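Local coordinates for protein xylosidase (Xanthomonas axonopodis pv. citri, PDB 6XN2) that probably hydrolyses xylose-containing chains as a family 43 glycoside hydrolase, and binds xylose units in a pocket of its beta-propeller, at residues L60-S65 and R335-A340; L89-A92 and A97-D100; R234-L239 and Y268-S273. All coordinates share one frame; numbering follows the deposited sequence.

Overall arrangement
The five-bladed propeller of family 43 is built from sheets packed around a central pocket, and the three contacts sample it in different ways. Interactions 1 and 2 share one antiparallel sheet, where 59-67 and 85-91 are neighbours; their centres lie about 10 Å apart. Interaction 2 ties the hairpin 85-91/99-106 together locally, whereas interaction 1 joins an early strand to the late strand 336-342 beside bound xylose, consistent with closure of the propeller ring. Along the chain interactions 2 and 3 follow one another, both between 60-65 and 335-340. Interaction 3 lies across the chain's centre, about 22 Å from interaction 1 and 30 Å from interaction 2, centre to centre.

Interaction 1. Residues L60-S65 and R335-A340. With XYP (beta-D-xylopyranose), chain E.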
loop_
_atom_site.group_PDB
_atom_site.type_symbol
_atom_site.label_atom_id
_atom_site.label_comp_id
_atom_site.label_asym_id
_atom_site.label_seq_id
_atom_site.Cartn_x
_atom_site.Cartn_y
_atom_site.Cartn_z
ATOM N N LEU A 60 -15.101 9.456 1.629
ATOM C CA LEU A 60 -13.902 8.642 1.751
ATOM C C LEU A 60 -14.142 7.280 1.124
ATOM O O LEU A 60 -15.012 6.530 1.571
ATOM C CB LEU A 60 -13.491 8.483 3.213
ATOM C CG LEU A 60 -12.235 7.631 3.450
ATOM C CD1 LEU A 60 -11.020 8.518 3.615
ATOM C CD2 LEU A 60 -12.434 6.725 4.645
ATOM N N TYR A 61 -13.387 6.987 0.067
ATOM C CA TYR A 61 -13.441 5.687 -0.595
ATOM C C TYR A 61 -12.217 4.859 -0.221
ATOM O O TYR A 61 -11.106 5.376 -0.170
ATOM C CB TYR A 61 -13.523 5.858 -2.115
ATOM C CG TYR A 61 -14.859 6.371 -2.574
ATOM C CD1 TYR A 61 -15.132 7.733 -2.598
ATOM C CD2 TYR A 61 -15.858 5.495 -2.975
ATOM C CE1 TYR A 61 -16.367 8.203 -3.013
ATOM C CE2 TYR A 61 -17.094 5.962 -3.396
ATOM C CZ TYR A 61 -17.342 7.311 -3.410
ATOM O OH TYR A 61 -18.582 7.765 -3.823
ATOM N N ILE A 62 -12.426 3.579 0.056
ATOM C CA ILE A 62 -11.313 2.695 0.380
ATOM C C ILE A 62 -11.214 1.592 -0.663
ATOM O O ILE A 62 -12.221 0.972 -1.030
ATOM C CB ILE A 62 -11.470 2.078 1.778
ATOM C CG1 ILE A 62 -11.776 3.167 2.807
ATOM C CG2 ILE A 62 -10.224 1.291 2.155
ATOM C CD1 ILE A 62 -12.194 2.617 4.157
ATOM N N TYR A 63 -9.998 1.367 -1.154
ATOM C CA TYR A 63 -9.742 0.335 -2.148
ATOM C C TYR A 63 -8.796 -0.690 -1.535
ATOM O O TYR A 63 -7.575 -0.518 -1.562
ATOM C CB TYR A 63 -9.158 0.946 -3.431
ATOM C CG TYR A 63 -10.073 1.992 -4.037
ATOM C CD1 TYR A 63 -10.061 3.307 -3.577
ATOM C CD2 TYR A 63 -10.970 1.664 -5.045
ATOM C CE1 TYR A 63 -10.922 4.268 -4.114
ATOM C CE2 TYR A 63 -11.828 2.620 -5.589
ATOM C CZ TYR A 63 -11.803 3.916 -5.118
ATOM O OH TYR A 63 -12.658 4.869 -5.655
ATOM N N PRO A 64 -9.363 -1.741 -0.936
ATOM C CA PRO A 64 -8.562 -2.791 -0.305
ATOM C C PRO A 64 -8.473 -4.049 -1.173
ATOM O O PRO A 64 -9.178 -4.139 -2.186
ATOM C CB PRO A 64 -9.335 -3.067 0.983
ATOM C CG PRO A 64 -10.783 -2.871 0.560
ATOM C CD PRO A 64 -10.792 -1.861 -0.584
ATOM N N SER A 65 -7.602 -4.984 -0.797
ATOM C CA SER A 65 -7.638 -6.335 -1.352
ATOM C C SER A 65 -8.776 -7.109 -0.708
ATOM O O SER A 65 -9.297 -6.700 0.328
ATOM C CB SER A 65 -6.321 -7.069 -1.117
ATOM O OG SER A 65 -5.252 -6.368 -1.712
ATOM N N ARG A 335 -7.265 -11.267 6.480
ATOM C CA ARG A 335 -7.142 -10.084 7.250
ATOM C C ARG A 335 -8.398 -9.243 7.339
ATOM O O ARG A 335 -9.330 -9.494 6.660
ATOM C CB ARG A 335 -6.016 -9.291 6.582
ATOM C CG ARG A 335 -4.728 -10.085 6.453
ATOM C CD ARG A 335 -3.711 -9.552 5.463
ATOM N NE ARG A 335 -4.038 -9.870 4.110
ATOM C CZ ARG A 335 -3.226 -9.723 3.082
ATOM N NH1 ARG A 335 -2.021 -9.248 3.233
ATOM N NH2 ARG A 335 -3.631 -10.041 1.892
ATOM N N SER A 336 -8.317 -8.103 7.997
ATOM C CA SER A 336 -9.391 -7.117 8.031
ATOM C C SER A 336 -8.767 -5.734 8.151
ATOM O O SER A 336 -7.828 -5.539 8.924
ATOM C CB SER A 336 -10.350 -7.368 9.202
ATOM O OG SER A 336 -9.803 -6.843 10.400
ATOM N N ILE A 337 -9.288 -4.768 7.404
ATOM C CA ILE A 337 -8.718 -3.431 7.468
ATOM C C ILE A 337 -9.263 -2.635 8.652
ATOM O O ILE A 337 -10.347 -2.910 9.170
ATOM C CB ILE A 337 -8.946 -2.642 6.165
ATOM C CG1 ILE A 337 -10.428 -2.301 5.976
ATOM C CG2 ILE A 337 -8.335 -3.410 4.979
ATOM C CD1 ILE A 337 -10.673 -1.178 4.977
ATOM N N LYS A 338 -8.472 -1.661 9.083
ATOM C CA LYS A 338 -8.761 -0.861 10.258
ATOM C C LYS A 338 -8.353 0.581 10.000
ATOM O O LYS A 338 -7.611 0.862 9.056
ATOM C CB LYS A 338 -8.004 -1.410 11.469
ATOM C CG LYS A 338 -8.369 -2.829 11.858
ATOM C CD LYS A 338 -7.543 -3.283 13.061
ATOM C CE LYS A 338 -8.238 -4.398 13.822
ATOM N NZ LYS A 338 -7.481 -4.749 15.062
ATOM N N MET A 339 -8.772 1.496 10.838
ATOM C CA MET A 339 -8.334 2.879 10.749
ATOM C C MET A 339 -8.083 3.453 12.122
ATOM O O MET A 339 -8.640 3.002 13.054
ATOM C CB MET A 339 -9.317 3.762 10.004
ATOM C CG MET A 339 -10.597 4.010 10.724
ATOM S SD MET A 339 -11.850 4.727 9.664
ATOM C CE MET A 339 -11.098 6.265 9.311
ATOM N N ALA A 340 -7.230 4.455 12.191
ATOM C CA ALA A 340 -6.877 5.148 13.408
ATOM C C ALA A 340 -6.444 6.583 13.145
ATOM O O ALA A 340 -5.858 6.867 12.165
ATOM C CB ALA A 340 -5.786 4.411 14.129
HETATM O O1 XYP E . 2.941 -9.478 0.434
HETATM C C1 XYP E . 1.657 -8.925 0.607
HETATM C C2 XYP E . 1.432 -7.895 -0.480
HETATM C C3 XYP E . -0.011 -7.541 -0.649
HETATM C C4 XYP E . -0.856 -8.795 -0.725
HETATM C C5 XYP E . -0.597 -9.640 0.488
HETATM O O2 XYP E . 2.126 -6.679 -0.236
HETATM O O3 XYP E . -0.006 -6.854 -1.865
HETATM O O4 XYP E . -2.207 -8.460 -0.725
HETATM O O5 XYP E . 0.754 -9.999 0.555
#
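Between two sheets of the family 43 beta-propeller, Ile62 of strand 59-67 meets Ile337 of strand 336-342 beside the xylose pocket. No hydrogen bond links the two segments; the contact is apolar. The isoleucines reach toward each other tip to tip, Ile62 CG2 lying 3.8 Å from Ile337 CD1. Because Ile337 holds CG1 between its backbone N and carbonyl carbon (chi1 69°), its second branch, CG2, is left for the proline ring, 4.1 Å from Pro64 CB. Pro51 and Leu89 also pack on Ile337.

At the pocket end of the contact, Ser65 and Arg335 face the sugar. Ser65 OG is hydrogen-bonded to Asp50, which itself binds the xylose. The Arg335 chain bends at chi3 (-78°) and presents the edge of its guanidinium, with the sugar C5 in plane; Asp67, through a salt bridge to NE, and Thr306, through NH1, help to fix its rotation. Its hold on the xylose is loose: Arg335 NH2 donates a weak bond to the xylose O4 at 3.4 Å, bent to 147° at the hydrogen.

Interaction 2. Residues L89-A92 and A97-D100; sequences LRMA and AVED
The Glu99 carboxylate lies at the edge of the Arg90 guanidinium, CD in its plane, while the two planes are turned 49° apart. Two nitrogens on one side of the guanidinium do the gripping. Arg90 NE gives a nearly straight bond to Glu99 OE1 (2.9 Å, 172°), which it meets from above the carboxylate plane, and Arg90 NH2 forms a salt bridge to Glu99 OE2 at 2.8 Å, on the syn side but tilted out of the carboxylate plane. One oxygen for each nitrogen fixes the rotation of both groups. On the arginine the kink is at chi3 (63°), after an extended start; on the glutamate, CG lies beside the backbone N and the chain extended beyond it carries the carboxylate across to Arg90. The third nitrogen, NH1, is bonded to Tyr61 OH on the adjacent strand.

OE1 carries a second load: a water donates to it and to Ala97 O, and accepts from Ala92 N, bridging the two segments near the turn. Beneath the salt bridge, Arg90 and Glu99 form an antiparallel hydrogen-bonded pair, with Glu99 N to Arg90 O at 2.9 Å and Arg90 N to Glu99 O at 3.0 Å. Leu89 and Asp100 lie on the other face, Leu89 CD2 packing on Asp100 CA at 3.7 Å. Nearer the turn Val98 splits its two methyls, CG2 lying 3.7 Å from Met91 CG and CG1 4.0 Å from Leu89 CB. The Asp100 carboxylate is held by His45, His87 and the backbone of Gly102.

All this belongs to the beta hairpin of strands 85-91 and 99-106; the latter is the outermost strand of its sheet, and 85-91 is flanked on its other edge by 59-67, with Leu89 and Met91 reaching Ile337 and Met339 of strand 336-342.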
loop_
_atom_site.group_PDB
_atom_site.type_symbol
_atom_site.label_atom_id
_atom_site.label_comp_id
_atom_site.label_asym_id
_atom_site.label_seq_id
_atom_site.Cartn_x
_atom_site.Cartn_y
_atom_site.Cartn_z
ATOM N N LEU A 89 -15.038 0.283 -0.715
ATOM C CA LEU A 89 -15.741 0.647 0.506
ATOM C C LEU A 89 -15.849 2.164 0.609
ATOM O O LEU A 89 -15.036 2.885 0.040
ATOM C CB LEU A 89 -15.022 0.077 1.734
ATOM C CG LEU A 89 -14.607 -1.394 1.644
ATOM C CD1 LEU A 89 -13.761 -1.816 2.855
ATOM C CD2 LEU A 89 -15.817 -2.297 1.510
ATOM N N ARG A 90 -16.853 2.650 1.329
ATOM C CA ARG A 90 -17.019 4.089 1.476
ATOM C C ARG A 90 -17.444 4.505 2.885
ATOM O O ARG A 90 -18.253 3.835 3.528
ATOM C CB ARG A 90 -18.038 4.612 0.454
ATOM C CG ARG A 90 -18.326 6.112 0.559
ATOM C CD ARG A 90 -19.251 6.580 -0.558
ATOM N NE ARG A 90 -20.552 5.924 -0.473
ATOM C CZ ARG A 90 -21.361 5.722 -1.508
ATOM N NH1 ARG A 90 -21.003 6.118 -2.723
ATOM N NH2 ARG A 90 -22.528 5.119 -1.323
ATOM N N MET A 91 -16.885 5.616 3.352
ATOM C CA MET A 91 -17.437 6.337 4.492
ATOM C C MET A 91 -17.949 7.669 3.973
ATOM O O MET A 91 -17.163 8.496 3.510
ATOM C CB MET A 91 -16.395 6.546 5.589
ATOM C CG MET A 91 -16.023 5.272 6.320
ATOM S SD MET A 91 -14.743 5.556 7.553
ATOM C CE MET A 91 -15.598 6.646 8.687
ATOM N N ALA A 92 -19.262 7.866 4.033
ATOM C CA ALA A 92 -19.884 9.063 3.474
ATOM C C ALA A 92 -19.408 10.331 4.177
ATOM O O ALA A 92 -19.310 11.390 3.559
ATOM C CB ALA A 92 -21.398 8.959 3.550
ATOM N N ALA A 97 -20.796 4.777 9.280
ATOM C CA ALA A 97 -20.688 3.344 9.059
ATOM C C ALA A 97 -20.046 3.091 7.690
ATOM O O ALA A 97 -20.237 3.871 6.755
ATOM C CB ALA A 97 -22.054 2.687 9.151
ATOM N N VAL A 98 -19.275 2.012 7.578
ATOM C CA VAL A 98 -18.596 1.672 6.330
ATOM C C VAL A 98 -19.500 0.883 5.389
ATOM O O VAL A 98 -20.055 -0.146 5.774
ATOM C CB VAL A 98 -17.324 0.854 6.595
ATOM C CG1 VAL A 98 -16.755 0.318 5.289
ATOM C CG2 VAL A 98 -16.303 1.702 7.324
ATOM N N GLU A 99 -19.646 1.369 4.160
ATOM C CA GLU A 99 -20.480 0.702 3.164
ATOM C C GLU A 99 -19.641 -0.183 2.259
ATOM O O GLU A 99 -18.585 0.231 1.792
ATOM C CB GLU A 99 -21.231 1.713 2.294
ATOM C CG GLU A 99 -21.653 2.990 2.994
ATOM C CD GLU A 99 -22.099 4.064 2.012
ATOM O OE1 GLU A 99 -21.601 5.205 2.123
ATOM O OE2 GLU A 99 -22.942 3.769 1.133
ATOM N N ASP A 100 -20.151 -1.350 1.925
ATOM C CA ASP A 100 -19.517 -2.236 0.986
ATOM C C ASP A 100 -20.241 -1.955 -0.315
ATOM O O ASP A 100 -21.349 -2.346 -0.493
ATOM C CB ASP A 100 -19.721 -3.689 1.370
ATOM C CG ASP A 100 -19.037 -4.657 0.427
ATOM O OD1 ASP A 100 -18.579 -4.257 -0.627
ATOM O OD2 ASP A 100 -18.950 -5.818 0.762
HETATM O O HOH W 1 -20.950 5.714 4.847
#

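Interaction 3. Residues R234-L239 and Y268-S273; sequences REVVIL and YYLSYS
Strand 267-273 runs as a regular extended chain through residues 268-273, whereas 234-239 is interrupted at Val236 and Val237, and the two run roughly across one another. The backbones stay apart: the closest alpha carbons, those of Ile238 and Leu270, are 9.0 Å apart, and no hydrogen bond crosses. Side chains alone bridge the gap.

Ile238 carries most of it. Its CG1 lies beside the backbone N and anti to the carbonyl carbon (chi1 -51°), which sends CD1 out between two partners. One is the ring of Tyr272, which comes from the opposite direction; Ile238 CD1 approaches it obliquely, 3.6 Å from Tyr272 CE2 and 3.8 Å from Tyr272 CZ. The other is Leu270, whose side chain crosses that of Ile238 at about a right angle and brings its CD2 to 4.0 Å from the same Ile238 CD1.

In this propeller of family 43 the contact spans an extensive mixed sheet from strand 234-239 to strand 267-273, with strands 292-299 and 280-285 lying between them in the sheet order. Phe292 of strand 292-299 touches both Val236 and Leu270 and pairs through its backbone with Val237 and Leu239.

Leu270 CD2 serves a second neighbour as well: Val236 CG1 approaches it at 4.0 Å, so one methyl is shared by Val236 and Ile238. Tyr272 sets its ring toward Ile238 through a first torsion that places CG between the backbone N and carbonyl carbon (chi1 54°). The Tyr272 hydroxyl, OH, passes Ile238 CD1 at 3.9 Å and is hydrogen-bonded to the carbonyl oxygen of Arg253.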
loop_
_atom_site.group_PDB
_atom_site.type_symbol
_atom_site.label_atom_id
_atom_site.label_comp_id
_atom_site.label_asym_id
_atom_site.label_seq_id
_atom_site.Cartn_x
_atom_site.Cartn_y
_atom_site.Cartn_z
ATOM N N ARG A 234 11.961 5.259 -11.837
ATOM C CA ARG A 234 13.255 5.456 -11.244
ATOM C C ARG A 234 13.261 4.854 -9.874
ATOM O O ARG A 234 12.244 4.660 -9.292
ATOM C CB ARG A 234 13.556 6.923 -11.123
ATOM C CG ARG A 234 13.229 7.772 -12.310
ATOM C CD ARG A 234 13.691 9.185 -12.087
ATOM N NE ARG A 234 13.030 10.146 -12.951
ATOM C CZ ARG A 234 12.999 11.452 -12.743
ATOM N NH1 ARG A 234 13.590 11.979 -11.701
ATOM N NH2 ARG A 234 12.374 12.236 -13.582
ATOM N N GLU A 235 14.429 4.578 -9.348
ATOM C CA GLU A 235 14.464 4.042 -8.012
ATOM C C GLU A 235 14.310 5.160 -7.037
ATOM O O GLU A 235 14.819 6.211 -7.251
ATOM C CB GLU A 235 15.763 3.320 -7.714
ATOM C CG GLU A 235 15.710 2.554 -6.405
ATOM C CD GLU A 235 16.876 1.669 -6.164
ATOM O OE1 GLU A 235 17.969 2.023 -6.587
ATOM O OE2 GLU A 235 16.706 0.639 -5.547
ATOM N N VAL A 236 13.535 4.925 -5.995
ATOM C CA VAL A 236 13.384 5.872 -4.898
ATOM C C VAL A 236 14.394 5.523 -3.817
ATOM O O VAL A 236 14.401 4.399 -3.316
ATOM C CB VAL A 236 11.976 5.837 -4.284
ATOM C CG1 VAL A 236 11.893 6.823 -3.130
ATOM C CG2 VAL A 236 10.909 6.127 -5.340
ATOM N N VAL A 237 15.244 6.480 -3.457
ATOM C CA VAL A 237 16.302 6.236 -2.484
ATOM C C VAL A 237 15.886 6.677 -1.087
ATOM O O VAL A 237 15.376 7.782 -0.906
ATOM C CB VAL A 237 17.599 6.970 -2.871
ATOM C CG1 VAL A 237 18.661 6.798 -1.787
ATOM C CG2 VAL A 237 18.116 6.468 -4.218
ATOM N N ILE A 238 16.108 5.810 -0.103
ATOM C CA ILE A 238 15.854 6.160 1.293
ATOM C C ILE A 238 17.174 6.270 2.061
ATOM O O ILE A 238 17.970 5.329 2.082
ATOM C CB ILE A 238 14.949 5.135 1.992
ATOM C CG1 ILE A 238 13.679 4.881 1.175
ATOM C CG2 ILE A 238 14.589 5.619 3.384
ATOM C CD1 ILE A 238 12.812 3.759 1.749
ATOM N N LEU A 239 17.403 7.424 2.680
ATOM C CA LEU A 239 18.672 7.700 3.351
ATOM C C LEU A 239 18.542 7.618 4.869
ATOM O O LEU A 239 17.450 7.795 5.412
ATOM C CB LEU A 239 19.185 9.088 2.960
ATOM C CG LEU A 239 19.269 9.435 1.472
ATOM C CD1 LEU A 239 19.443 10.931 1.307
ATOM C CD2 LEU A 239 20.422 8.686 0.816
ATOM N N TYR A 268 7.104 15.783 1.231
ATOM C CA TYR A 268 6.558 14.496 0.825
ATOM C C TYR A 268 6.909 13.457 1.872
ATOM O O TYR A 268 8.052 13.385 2.314
ATOM C CB TYR A 268 7.098 14.081 -0.543
ATOM C CG TYR A 268 6.645 15.001 -1.654
ATOM C CD1 TYR A 268 7.372 16.136 -1.982
ATOM C CD2 TYR A 268 5.479 14.738 -2.367
ATOM C CE1 TYR A 268 6.950 16.991 -2.994
ATOM C CE2 TYR A 268 5.053 15.581 -3.387
ATOM C CZ TYR A 268 5.796 16.704 -3.693
ATOM O OH TYR A 268 5.369 17.543 -4.701
ATOM N N TYR A 269 5.921 12.669 2.273
ATOM C CA TYR A 269 6.122 11.608 3.249
ATOM C C TYR A 269 6.003 10.261 2.560
ATOM O O TYR A 269 4.925 9.904 2.096
ATOM C CB TYR A 269 5.089 11.691 4.381
ATOM C CG TYR A 269 5.238 12.861 5.329
ATOM C CD1 TYR A 269 4.928 14.155 4.925
ATOM C CD2 TYR A 269 5.646 12.665 6.644
ATOM C CE1 TYR A 269 5.053 15.227 5.797
ATOM C CE2 TYR A 269 5.771 13.728 7.522
ATOM C CZ TYR A 269 5.475 15.006 7.095
ATOM O OH TYR A 269 5.599 16.068 7.964
ATOM N N LEU A 270 7.110 9.536 2.463
ATOM C CA LEU A 270 7.085 8.169 1.960
ATOM C C LEU A 270 6.978 7.214 3.133
ATOM O O LEU A 270 7.831 7.229 4.010
ATOM C CB LEU A 270 8.349 7.855 1.152
ATOM C CG LEU A 270 8.534 6.377 0.812
ATOM C CD1 LEU A 270 7.460 5.963 -0.187
ATOM C CD2 LEU A 270 9.925 6.117 0.261
ATOM N N SER A 271 5.937 6.387 3.158
ATOM C CA SER A 271 5.810 5.377 4.204
ATOM C C SER A 271 5.667 3.998 3.565
ATOM O O SER A 271 5.247 3.880 2.413
ATOM C CB SER A 271 4.634 5.695 5.143
ATOM O OG SER A 271 3.436 5.997 4.436
ATOM N N TYR A 272 6.080 2.979 4.294
ATOM C CA TYR A 272 6.152 1.648 3.783
ATOM C C TYR A 272 6.314 0.567 4.830
ATOM O O TYR A 272 6.646 0.831 5.925
ATOM C CB TYR A 272 7.405 1.565 2.916
ATOM C CG TYR A 272 8.656 1.989 3.617
ATOM C CD1 TYR A 272 9.414 1.090 4.319
ATOM C CD2 TYR A 272 9.071 3.266 3.583
ATOM C CE1 TYR A 272 10.538 1.458 4.965
ATOM C CE2 TYR A 272 10.200 3.652 4.226
ATOM C CZ TYR A 272 10.938 2.733 4.921
ATOM O OH TYR A 272 12.053 3.110 5.553
ATOM N N SER A 273 6.130 -0.665 4.428
ATOM C CA SER A 273 6.278 -1.790 5.301
ATOM C C SER A 273 7.712 -2.283 5.278
ATOM O O SER A 273 8.334 -2.221 4.278
ATOM C CB SER A 273 5.364 -2.878 4.849
ATOM O OG SER A 273 5.724 -4.110 5.372
#